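Local atomic coordinates of endoribonuclease ToxN (Bacillus thuringiensis, PDB entry 4ATO), a protein that cleaves RNA as the endoribonuclease toxin of a type III toxin-antitoxin system and is held in check by the antitoxic RNA pseudoknot ToxI. Residues Thr14-Ile17 with Asp18-Glu22; Pro108-Gly111 with Asn112-Lys116. All blocks are in the same frame, centred on the assembly; numbering follows the deposited sequence.

Contact 1 (Thr14-Ile17 with Asp18-Glu22); sequences TEYI and DYLRE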
ATOM      1  N   THR A  14     -33.465 -23.667 -16.309  1.00 43.80           N
ATOM      2  CA  THR A  14     -33.169 -24.000 -17.692  1.00 50.27           C
ATOM      3  C   THR A  14     -34.312 -23.587 -18.604  1.00 47.81           C
ATOM      4  O   THR A  14     -34.112 -23.362 -19.794  1.00 53.70           O
ATOM      5  CB  THR A  14     -32.896 -25.493 -17.862  1.00 52.75           C
ATOM      6  OG1 THR A  14     -34.105 -26.225 -17.633  1.00 74.69           O
ATOM      7  CG2 THR A  14     -31.850 -25.935 -16.867  1.00 41.88           C
ATOM      8  N   GLU A  15     -35.510 -23.482 -18.039  1.00 45.87           N
ATOM      9  CA  GLU A  15     -36.658 -23.019 -18.807  1.00 58.11           C
ATOM     10  C   GLU A  15     -36.408 -21.598 -19.280  1.00 56.21           C
ATOM     11  O   GLU A  15     -36.576 -21.287 -20.460  1.00 50.57           O
ATOM     12  CB  GLU A  15     -37.937 -23.052 -17.969  1.00 62.49           C
ATOM     13  CG  GLU A  15     -38.718 -24.343 -18.049  1.00 72.02           C
ATOM     14  CD  GLU A  15     -40.201 -24.126 -17.792  1.00 88.75           C
ATOM     15  OE1 GLU A  15     -40.629 -22.952 -17.764  1.00 93.21           O
ATOM     16  OE2 GLU A  15     -40.939 -25.122 -17.622  1.00 94.10           O
ATOM     17  N   TYR A  16     -36.004 -20.733 -18.354  1.00 52.64           N
ATOM     18  CA  TYR A  16     -35.780 -19.337 -18.700  1.00 41.34           C
ATOM     19  C   TYR A  16     -34.572 -19.178 -19.619  1.00 38.29           C
ATOM     20  O   TYR A  16     -34.577 -18.330 -20.510  1.00 52.76           O
ATOM     21  CB  TYR A  16     -35.649 -18.462 -17.453  1.00 41.91           C
ATOM     22  CG  TYR A  16     -35.534 -16.991 -17.781  1.00 43.75           C
ATOM     23  CD1 TYR A  16     -36.658 -16.240 -18.112  1.00 47.86           C
ATOM     24  CD2 TYR A  16     -34.298 -16.356 -17.785  1.00 46.65           C
ATOM     25  CE1 TYR A  16     -36.555 -14.894 -18.426  1.00 43.71           C
ATOM     26  CE2 TYR A  16     -34.184 -15.012 -18.091  1.00 45.13           C
ATOM     27  CZ  TYR A  16     -35.310 -14.285 -18.411  1.00 50.29           C
ATOM     28  OH  TYR A  16     -35.187 -12.947 -18.717  1.00 62.33           O
ATOM     29  N   ILE A  17     -33.545 -19.999 -19.419  1.00 40.09           N
ATOM     30  CA  ILE A  17     -32.357 -19.937 -20.277  1.00 39.78           C
ATOM     31  C   ILE A  17     -32.726 -20.302 -21.718  1.00 41.42           C
ATOM     32  O   ILE A  17     -32.372 -19.588 -22.663  1.00 42.17           O
ATOM     33  CB  ILE A  17     -31.233 -20.862 -19.770  1.00 40.68           C
ATOM     34  CG1 ILE A  17     -30.585 -20.285 -18.511  1.00 40.63           C
ATOM     35  CG2 ILE A  17     -30.179 -21.084 -20.853  1.00 36.80           C
ATOM     36  CD1 ILE A  17     -29.675 -19.080 -18.760  1.00 36.53           C
ATOM     37  N   ASP A  18     -33.446 -21.408 -21.877  1.00 42.00           N
ATOM     38  CA  ASP A  18     -33.887 -21.859 -23.198  1.00 47.17           C
ATOM     39  C   ASP A  18     -34.805 -20.828 -23.837  1.00 49.28           C
ATOM     40  O   ASP A  18     -34.779 -20.613 -25.047  1.00 52.55           O
ATOM     41  CB  ASP A  18     -34.607 -23.203 -23.097  1.00 49.20           C
ATOM     42  CG  ASP A  18     -33.670 -24.339 -22.724  1.00 61.64           C
ATOM     43  OD1 ASP A  18     -32.432 -24.155 -22.830  1.00 59.51           O
ATOM     44  OD2 ASP A  18     -34.171 -25.414 -22.331  1.00 58.46           O
ATOM     45  N   TYR A  19     -35.615 -20.191 -23.006  1.00 49.96           N
ATOM     46  CA  TYR A  19     -36.516 -19.155 -23.472  1.00 50.16           C
ATOM     47  C   TYR A  19     -35.705 -17.969 -23.975  1.00 48.75           C
ATOM     48  O   TYR A  19     -36.040 -17.381 -24.997  1.00 47.27           O
ATOM     49  CB  TYR A  19     -37.454 -18.745 -22.345  1.00 50.41           C
ATOM     50  CG  TYR A  19     -38.174 -17.438 -22.551  1.00 54.32           C
ATOM     51  CD1 TYR A  19     -39.339 -17.376 -23.299  1.00 55.18           C
ATOM     52  CD2 TYR A  19     -37.708 -16.269 -21.963  1.00 56.24           C
ATOM     53  CE1 TYR A  19     -40.008 -16.183 -23.475  1.00 62.19           C
ATOM     54  CE2 TYR A  19     -38.368 -15.077 -22.129  1.00 58.13           C
ATOM     55  CZ  TYR A  19     -39.519 -15.035 -22.886  1.00 65.94           C
ATOM     56  OH  TYR A  19     -40.181 -13.837 -23.051  1.00 65.24           O
ATOM     57  N   LEU A  20     -34.624 -17.628 -23.273  1.00 41.23           N
ATOM     58  CA  LEU A  20     -33.770 -16.540 -23.741  1.00 45.98           C
ATOM     59  C   LEU A  20     -33.022 -16.914 -25.029  1.00 47.53           C
ATOM     60  O   LEU A  20     -32.969 -16.122 -25.970  1.00 48.21           O
ATOM     61  CB  LEU A  20     -32.785 -16.078 -22.662  1.00 42.86           C
ATOM     62  CG  LEU A  20     -33.280 -15.182 -21.521  1.00 39.34           C
ATOM     63  CD1 LEU A  20     -32.075 -14.608 -20.772  1.00 29.69           C
ATOM     64  CD2 LEU A  20     -34.189 -14.057 -21.993  1.00 34.57           C
ATOM     65  N   ARG A  21     -32.472 -18.124 -25.090  1.00 50.05           N
ATOM     66  CA  ARG A  21     -31.666 -18.507 -26.253  1.00 54.59           C
ATOM     67  C   ARG A  21     -32.474 -18.525 -27.559  1.00 57.33           C
ATOM     68  O   ARG A  21     -31.904 -18.511 -28.654  1.00 51.92           O
ATOM     69  CB  ARG A  21     -30.920 -19.828 -26.022  1.00 61.75           C
ATOM     70  CG  ARG A  21     -29.818 -20.106 -27.058  1.00 77.36           C
ATOM     71  CD  ARG A  21     -28.731 -21.055 -26.546  1.00 76.88           C
ATOM     72  NE  ARG A  21     -29.311 -22.199 -25.858  1.00 83.91           N
ATOM     73  CZ  ARG A  21     -29.266 -22.376 -24.543  1.00 89.36           C
ATOM     74  NH1 ARG A  21     -28.646 -21.489 -23.781  1.00 84.14           N
ATOM     75  NH2 ARG A  21     -29.833 -23.442 -23.994  1.00101.50           N
ATOM     76  N   GLU A  22     -33.800 -18.535 -27.435  1.00 62.14           N
ATOM     77  CA  GLU A  22     -34.677 -18.330 -28.585  1.00 72.92           C
ATOM     78  C   GLU A  22     -34.370 -16.986 -29.252  1.00 65.36           C
ATOM     79  O   GLU A  22     -34.317 -16.889 -30.478  1.00 64.67           O
ATOM     80  CB  GLU A  22     -36.148 -18.363 -28.161  1.00 83.13           C
ATOM     81  CG  GLU A  22     -36.612 -19.680 -27.560  1.00 95.02           C
ATOM     82  CD  GLU A  22     -38.050 -19.622 -27.057  1.00104.77           C
ATOM     83  OE1 GLU A  22     -38.616 -18.509 -26.979  1.00105.88           O
ATOM     84  OE2 GLU A  22     -38.613 -20.692 -26.740  1.00104.45           O
TER
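Ile17 and Tyr16 lie next to each other in the first turn of helix 14-23, and each meets a residue one turn further on. The branched methyl of Ile17 does the touching on its side: CG2 lies 3.3 Å from Arg21 NH1, obliquely placed against the guanidinium group. The long arginine can cover this methyl because its chain bends at chi3 (45°) and turns back along the helix. There its other nitrogen finds an acid three residues earlier, NH2 standing 2.9 Å from Asp18 OD1 in a salt bridge. Arg21 NH1 is also hydrogen-bonded to the carbonyl of Val27, so the flat group is gripped from two directions, which should restrict its rotation. A short acid suits position 18, since its carboxylate stays close to the helix surface where the arginine returns.

The ring of Tyr16 extends along the other flank, with CG anti to the backbone N (chi1 -175°). Its CE2 approaches Leu20 CD1 to 3.4 Å, while CD2 of the same leucine lies 3.6 Å from Tyr16 OH, so both methyls of Leu20 pack along the phenol. Across the ring, CE1 comes within 4.0 Å of Tyr19 CD2; the two ring planes meet at 36°, an oblique pair. Beneath these side chains run ordinary helical i to i+4 bonds, such as Leu20 N to Tyr16 O at 2.9 Å.

Tyrosine suits both ring positions because its hydroxyl can end a greasy group on a backbone carbonyl: Tyr16 reaches Pro89 O, and Tyr19 reaches Lys165 O. Ile17 and Leu20 rest on Ile88 of strand 78-89, and Leu20 also touches Leu162, fitting helix 14-23 between the sheet and helix 159-169.

Contact 2 (Pro108-Gly111 with Asn112-Lys116); sequences PQYG and NLMLK. With nucleotides of chain B.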
ATOM      1  N   PRO A 108     -18.461 -32.024  -1.460  1.00 42.84           N
ATOM      2  CA  PRO A 108     -17.318 -31.383  -0.795  1.00 42.08           C
ATOM      3  C   PRO A 108     -16.337 -30.708  -1.753  1.00 38.44           C
ATOM      4  O   PRO A 108     -15.982 -29.553  -1.525  1.00 35.44           O
ATOM      5  CB  PRO A 108     -16.641 -32.545  -0.070  1.00 41.11           C
ATOM      6  CG  PRO A 108     -17.762 -33.511   0.207  1.00 46.68           C
ATOM      7  CD  PRO A 108     -18.682 -33.402  -0.983  1.00 42.92           C
ATOM      8  N   GLN A 109     -15.914 -31.399  -2.806  1.00 41.29           N
ATOM      9  CA  GLN A 109     -14.945 -30.823  -3.741  1.00 39.59           C
ATOM     10  C   GLN A 109     -15.494 -29.578  -4.437  1.00 44.68           C
ATOM     11  O   GLN A 109     -14.821 -28.543  -4.515  1.00 36.86           O
ATOM     12  CB  GLN A 109     -14.510 -31.844  -4.793  1.00 44.70           C
ATOM     13  CG  GLN A 109     -13.781 -33.073  -4.243  1.00 57.42           C
ATOM     14  CD  GLN A 109     -13.301 -34.004  -5.354  1.00 65.86           C
ATOM     15  OE1 GLN A 109     -14.061 -34.359  -6.262  1.00 64.74           O
ATOM     16  NE2 GLN A 109     -12.032 -34.388  -5.294  1.00 64.84           N
ATOM     17  N   TYR A 110     -16.719 -29.684  -4.941  1.00 40.05           N
ATOM     18  CA  TYR A 110     -17.313 -28.610  -5.720  1.00 37.47           C
ATOM     19  C   TYR A 110     -17.676 -27.400  -4.850  1.00 39.29           C
ATOM     20  O   TYR A 110     -17.455 -26.257  -5.246  1.00 44.84           O
ATOM     21  CB  TYR A 110     -18.534 -29.123  -6.481  1.00 36.91           C
ATOM     22  CG  TYR A 110     -19.244 -28.077  -7.313  1.00 39.93           C
ATOM     23  CD1 TYR A 110     -18.699 -27.632  -8.508  1.00 38.80           C
ATOM     24  CD2 TYR A 110     -20.467 -27.547  -6.909  1.00 36.41           C
ATOM     25  CE1 TYR A 110     -19.343 -26.685  -9.280  1.00 34.20           C
ATOM     26  CE2 TYR A 110     -21.126 -26.599  -7.677  1.00 30.69           C
ATOM     27  CZ  TYR A 110     -20.553 -26.173  -8.865  1.00 35.26           C
ATOM     28  OH  TYR A 110     -21.177 -25.233  -9.648  1.00 31.51           O
ATOM     29  N   GLY A 111     -18.212 -27.655  -3.662  1.00 34.53           N
ATOM     30  CA  GLY A 111     -18.591 -26.579  -2.766  1.00 32.63           C
ATOM     31  C   GLY A 111     -17.370 -25.781  -2.354  1.00 39.98           C
ATOM     32  O   GLY A 111     -17.415 -24.555  -2.232  1.00 38.22           O
ATOM     33  N   ASN A 112     -16.263 -26.484  -2.147  1.00 39.63           N
ATOM     34  CA  ASN A 112     -15.028 -25.826  -1.761  1.00 41.78           C
ATOM     35  C   ASN A 112     -14.414 -25.000  -2.897  1.00 41.44           C
ATOM     36  O   ASN A 112     -13.811 -23.954  -2.652  1.00 39.95           O
ATOM     37  CB  ASN A 112     -14.024 -26.837  -1.228  1.00 38.17           C
ATOM     38  CG  ASN A 112     -12.727 -26.188  -0.809  1.00 50.43           C
ATOM     39  OD1 ASN A 112     -12.668 -25.470   0.197  1.00 50.59           O
ATOM     40  ND2 ASN A 112     -11.673 -26.433  -1.579  1.00 43.56           N
ATOM     41  N   LEU A 113     -14.573 -25.476  -4.129  1.00 33.29           N
ATOM     42  CA  LEU A 113     -14.164 -24.730  -5.314  1.00 36.24           C
ATOM     43  C   LEU A 113     -14.925 -23.412  -5.296  1.00 36.54           C
ATOM     44  O   LEU A 113     -14.360 -22.322  -5.441  1.00 31.04           O
ATOM     45  CB  LEU A 113     -14.551 -25.517  -6.565  1.00 32.20           C
ATOM     46  CG  LEU A 113     -13.950 -25.255  -7.955  1.00 35.86           C
ATOM     47  CD1 LEU A 113     -15.007 -25.401  -9.055  1.00 28.91           C
ATOM     48  CD2 LEU A 113     -13.212 -23.945  -8.088  1.00 23.61           C
ATOM     49  N   MET A 114     -16.223 -23.534  -5.096  1.00 30.25           N
ATOM     50  CA  MET A 114     -17.116 -22.387  -5.063  1.00 32.05           C
ATOM     51  C   MET A 114     -16.732 -21.383  -3.957  1.00 28.78           C
ATOM     52  O   MET A 114     -16.833 -20.175  -4.148  1.00 31.18           O
ATOM     53  CB  MET A 114     -18.536 -22.895  -4.852  1.00 32.81           C
ATOM     54  CG  MET A 114     -19.584 -22.068  -5.494  1.00 57.01           C
ATOM     55  SD  MET A 114     -20.534 -23.046  -6.662  1.00 50.55           S
ATOM     56  CE  MET A 114     -21.314 -21.699  -7.515  1.00 78.34           C
ATOM     57  N   LEU A 115     -16.296 -21.884  -2.803  1.00 24.38           N
ATOM     58  CA  LEU A 115     -15.790 -21.002  -1.754  1.00 29.33           C
ATOM     59  C   LEU A 115     -14.573 -20.221  -2.257  1.00 26.83           C
ATOM     60  O   LEU A 115     -14.505 -19.008  -2.084  1.00 29.41           O
ATOM     61  CB  LEU A 115     -15.443 -21.788  -0.483  1.00 26.27           C
ATOM     62  CG  LEU A 115     -14.911 -21.004   0.725  1.00 34.52           C
ATOM     63  CD1 LEU A 115     -15.907 -19.944   1.172  1.00 31.45           C
ATOM     64  CD2 LEU A 115     -14.596 -21.942   1.873  1.00 42.24           C
ATOM     65  N   LYS A 116     -13.622 -20.918  -2.879  1.00 27.09           N
ATOM     66  CA  LYS A 116     -12.430 -20.258  -3.416  1.00 30.87           C
ATOM     67  C   LYS A 116     -12.831 -19.176  -4.407  1.00 25.78           C
ATOM     68  O   LYS A 116     -12.270 -18.079  -4.418  1.00 26.07           O
ATOM     69  CB  LYS A 116     -11.505 -21.262  -4.102  1.00 29.78           C
ATOM     70  CG  LYS A 116     -10.739 -22.173  -3.138  1.00 31.88           C
ATOM     71  CD  LYS A 116      -9.718 -22.966  -3.899  1.00 39.27           C
ATOM     72  CE  LYS A 116      -8.862 -23.825  -2.997  1.00 41.67           C
ATOM     73  NZ  LYS A 116      -7.786 -24.447  -3.819  1.00 30.75           N
TER
ATOM     74  P     A B  32      -9.384 -31.756  -9.304  1.00 64.80           P
ATOM     75  OP1   A B  32      -8.562 -32.929  -9.671  1.00 62.23           O
ATOM     76  OP2   A B  32      -9.991 -30.944 -10.379  1.00 62.41           O
ATOM     77  O5'   A B  32     -10.492 -32.184  -8.246  1.00 70.17           O
ATOM     78  C5'   A B  32     -11.795 -32.537  -8.657  1.00 57.11           C
ATOM     79  C4'   A B  32     -12.825 -31.531  -8.203  1.00 38.49           C
ATOM     80  O4'   A B  32     -12.222 -30.510  -7.366  1.00 43.40           O
ATOM     81  C3'   A B  32     -13.519 -30.772  -9.311  1.00 36.06           C
ATOM     82  O3'   A B  32     -14.605 -31.516  -9.838  1.00 32.84           O
ATOM     83  C2'   A B  32     -13.949 -29.466  -8.635  1.00 36.87           C
ATOM     84  O2'   A B  32     -15.183 -29.643  -7.959  1.00 33.86           O
ATOM     85  C1'   A B  32     -12.850 -29.262  -7.585  1.00 41.40           C
ATOM     86  N9    A B  32     -11.812 -28.307  -8.017  1.00 38.07           N
ATOM     87  C8    A B  32     -11.344 -28.035  -9.275  1.00 29.94           C
ATOM     88  N7    A B  32     -10.345 -27.184  -9.295  1.00 38.95           N
ATOM     89  C5    A B  32     -10.130 -26.871  -7.965  1.00 31.34           C
ATOM     90  C6    A B  32      -9.217 -26.024  -7.310  1.00 36.73           C
ATOM     91  N6    A B  32      -8.302 -25.288  -7.940  1.00 36.63           N
ATOM     92  N1    A B  32      -9.272 -25.951  -5.957  1.00 35.80           N
ATOM     93  C2    A B  32     -10.191 -26.687  -5.319  1.00 30.05           C
ATOM     94  N3    A B  32     -11.095 -27.525  -5.829  1.00 33.39           N
ATOM     95  C4    A B  32     -11.019 -27.575  -7.166  1.00 31.96           C
ATOM     96  P     C B  30      -5.751 -32.677   1.093  1.00 60.73           P
ATOM     97  OP1   C B  30      -6.047 -34.129   1.165  1.00 63.32           O
ATOM     98  OP2   C B  30      -4.459 -32.242   0.501  1.00 58.66           O
ATOM     99  O5'   C B  30      -6.955 -31.915   0.384  1.00 48.92           O
ATOM    100  C5'   C B  30      -8.303 -32.310   0.598  1.00 51.01           C
ATOM    101  C4'   C B  30      -9.264 -31.354  -0.061  1.00 44.58           C
ATOM    102  O4'   C B  30      -8.980 -30.001   0.378  1.00 48.72           O
ATOM    103  C3'   C B  30      -9.185 -31.267  -1.582  1.00 51.53           C
ATOM    104  O3'   C B  30      -9.891 -32.303  -2.236  1.00 55.80           O
ATOM    105  C2'   C B  30      -9.748 -29.888  -1.866  1.00 43.74           C
ATOM    106  O2'   C B  30     -11.167 -29.903  -1.803  1.00 47.01           O
ATOM    107  C1'   C B  30      -9.220 -29.092  -0.674  1.00 48.99           C
ATOM    108  N1    C B  30      -7.958 -28.380  -0.991  1.00 50.64           N
ATOM    109  C2    C B  30      -8.044 -27.233  -1.791  1.00 45.94           C
ATOM    110  O2    C B  30      -9.156 -26.871  -2.209  1.00 44.76           O
ATOM    111  N3    C B  30      -6.920 -26.551  -2.104  1.00 42.09           N
ATOM    112  C4    C B  30      -5.738 -26.963  -1.652  1.00 49.17           C
ATOM    113  N4    C B  30      -4.667 -26.241  -1.995  1.00 38.25           N
ATOM    114  C5    C B  30      -5.617 -28.123  -0.828  1.00 45.21           C
ATOM    115  C6    C B  30      -6.742 -28.799  -0.533  1.00 44.55           C
ATOM    116  P     A B  33     -14.739 -31.789 -11.411  1.00 39.11           P
ATOM    117  OP1   A B  33     -15.456 -33.078 -11.569  1.00 47.62           O
ATOM    118  OP2   A B  33     -13.386 -31.641 -12.008  1.00 50.27           O
ATOM    119  O5'   A B  33     -15.662 -30.601 -11.884  1.00 49.76           O
ATOM    120  C5'   A B  33     -16.745 -30.149 -11.089  1.00 40.03           C
ATOM    121  C4'   A B  33     -17.420 -28.976 -11.739  1.00 31.71           C
ATOM    122  O4'   A B  33     -16.585 -27.794 -11.559  1.00 31.94           O
ATOM    123  C3'   A B  33     -17.627 -29.127 -13.232  1.00 30.03           C
ATOM    124  O3'   A B  33     -18.778 -28.401 -13.611  1.00 46.02           O
ATOM    125  C2'   A B  33     -16.386 -28.454 -13.823  1.00 31.38           C
ATOM    126  O2'   A B  33     -16.561 -27.932 -15.125  1.00 37.19           O
ATOM    127  C1'   A B  33     -16.095 -27.345 -12.814  1.00 32.69           C
ATOM    128  N9    A B  33     -14.667 -27.076 -12.669  1.00 40.69           N
ATOM    129  C8    A B  33     -13.680 -28.034 -12.580  1.00 37.33           C
ATOM    130  N7    A B  33     -12.476 -27.537 -12.468  1.00 41.29           N
ATOM    131  C5    A B  33     -12.684 -26.165 -12.487  1.00 41.19           C
ATOM    132  C6    A B  33     -11.800 -25.078 -12.411  1.00 37.67           C
ATOM    133  N6    A B  33     -10.480 -25.205 -12.280  1.00 29.58           N
ATOM    134  N1    A B  33     -12.335 -23.836 -12.466  1.00 33.15           N
ATOM    135  C2    A B  33     -13.658 -23.706 -12.589  1.00 32.55           C
ATOM    136  N3    A B  33     -14.593 -24.648 -12.673  1.00 34.12           N
ATOM    137  C4    A B  33     -14.032 -25.866 -12.628  1.00 36.20           C
TER
HETATM  138  O   HOH W   1     -12.405 -28.238  -3.723  1.00 79.16           O
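The RNA-binding face at the start of helix 108-139 receives the ToxI strand through successive turns of one helix, and Tyr110 and Met114 pack together at its side. Met114 SD lies 3.7 Å from Tyr110 CE2, a Met-aromatic contact between side chains that run side by side; seen from the ring centroid, the sulfur is 39° off the normal. The thioether is flexible enough to follow the phenol, whose OH is hydrogen-bonded to N6 of a modified base of the RNA. At the edge of the same ring, in its plane, sits the sugar oxygen O4' of A33 of chain B, 3.7 Å from Tyr110 CD1.

Leu113, one turn on from Gln109, offers hydrocarbon to the bases: CG lies 3.7 Å from N9 of A32 of chain B, and CD1 packs on the adenine of A33. The toxin's family is placed in the SH3 clan; this long helix follows the short helix 100-106 and packs beside the sheet, Leu113 and Lys116 touching Ile79, Tyr110 and Met114 touching Pro38. Lys116 is extended beyond CG, long enough for NZ to reach both N3 of C30 of chain B (2.8 Å) and N1 of A32 (3.0 Å). A salt bridge to Asp73 gives this amine a third partner.

A chi1 of -180° turns the Asn112 amide away from its backbone N, bringing ND2 to a weak, bent bond with O2 of C30 at 2.6 Å, while OD1 takes a guanine N2. The amide, donor and acceptor in one group, touches two bases at once, consistent with a part in recognising them. A water donating to Gln109 O accepts from Asn112 ND2 (2.9 Å) and lies 2.8 Å from O2' of C30, tying ribose to backbone.

Each contact is a turn or two near the beginning of a helix, yet contact 1 is partly buried within the protein and contact 2 is buried at the RNA interface. Helix 14-23 turns its apolar side to the sheet and helix 159-169, while an acid and an arginine pair on another flank, beside the loop of Val27 and Phe29; its polar ends are met mainly by protein groups. Helix 108-139 instead spends its side chains on RNA, which probably provides part of its cover. An aromatic ring meets an apolar or sulfur-bearing partner one turn later in both. Their centres lie about 27 Å apart and they do not touch, but strand 78-89 contacts both helices.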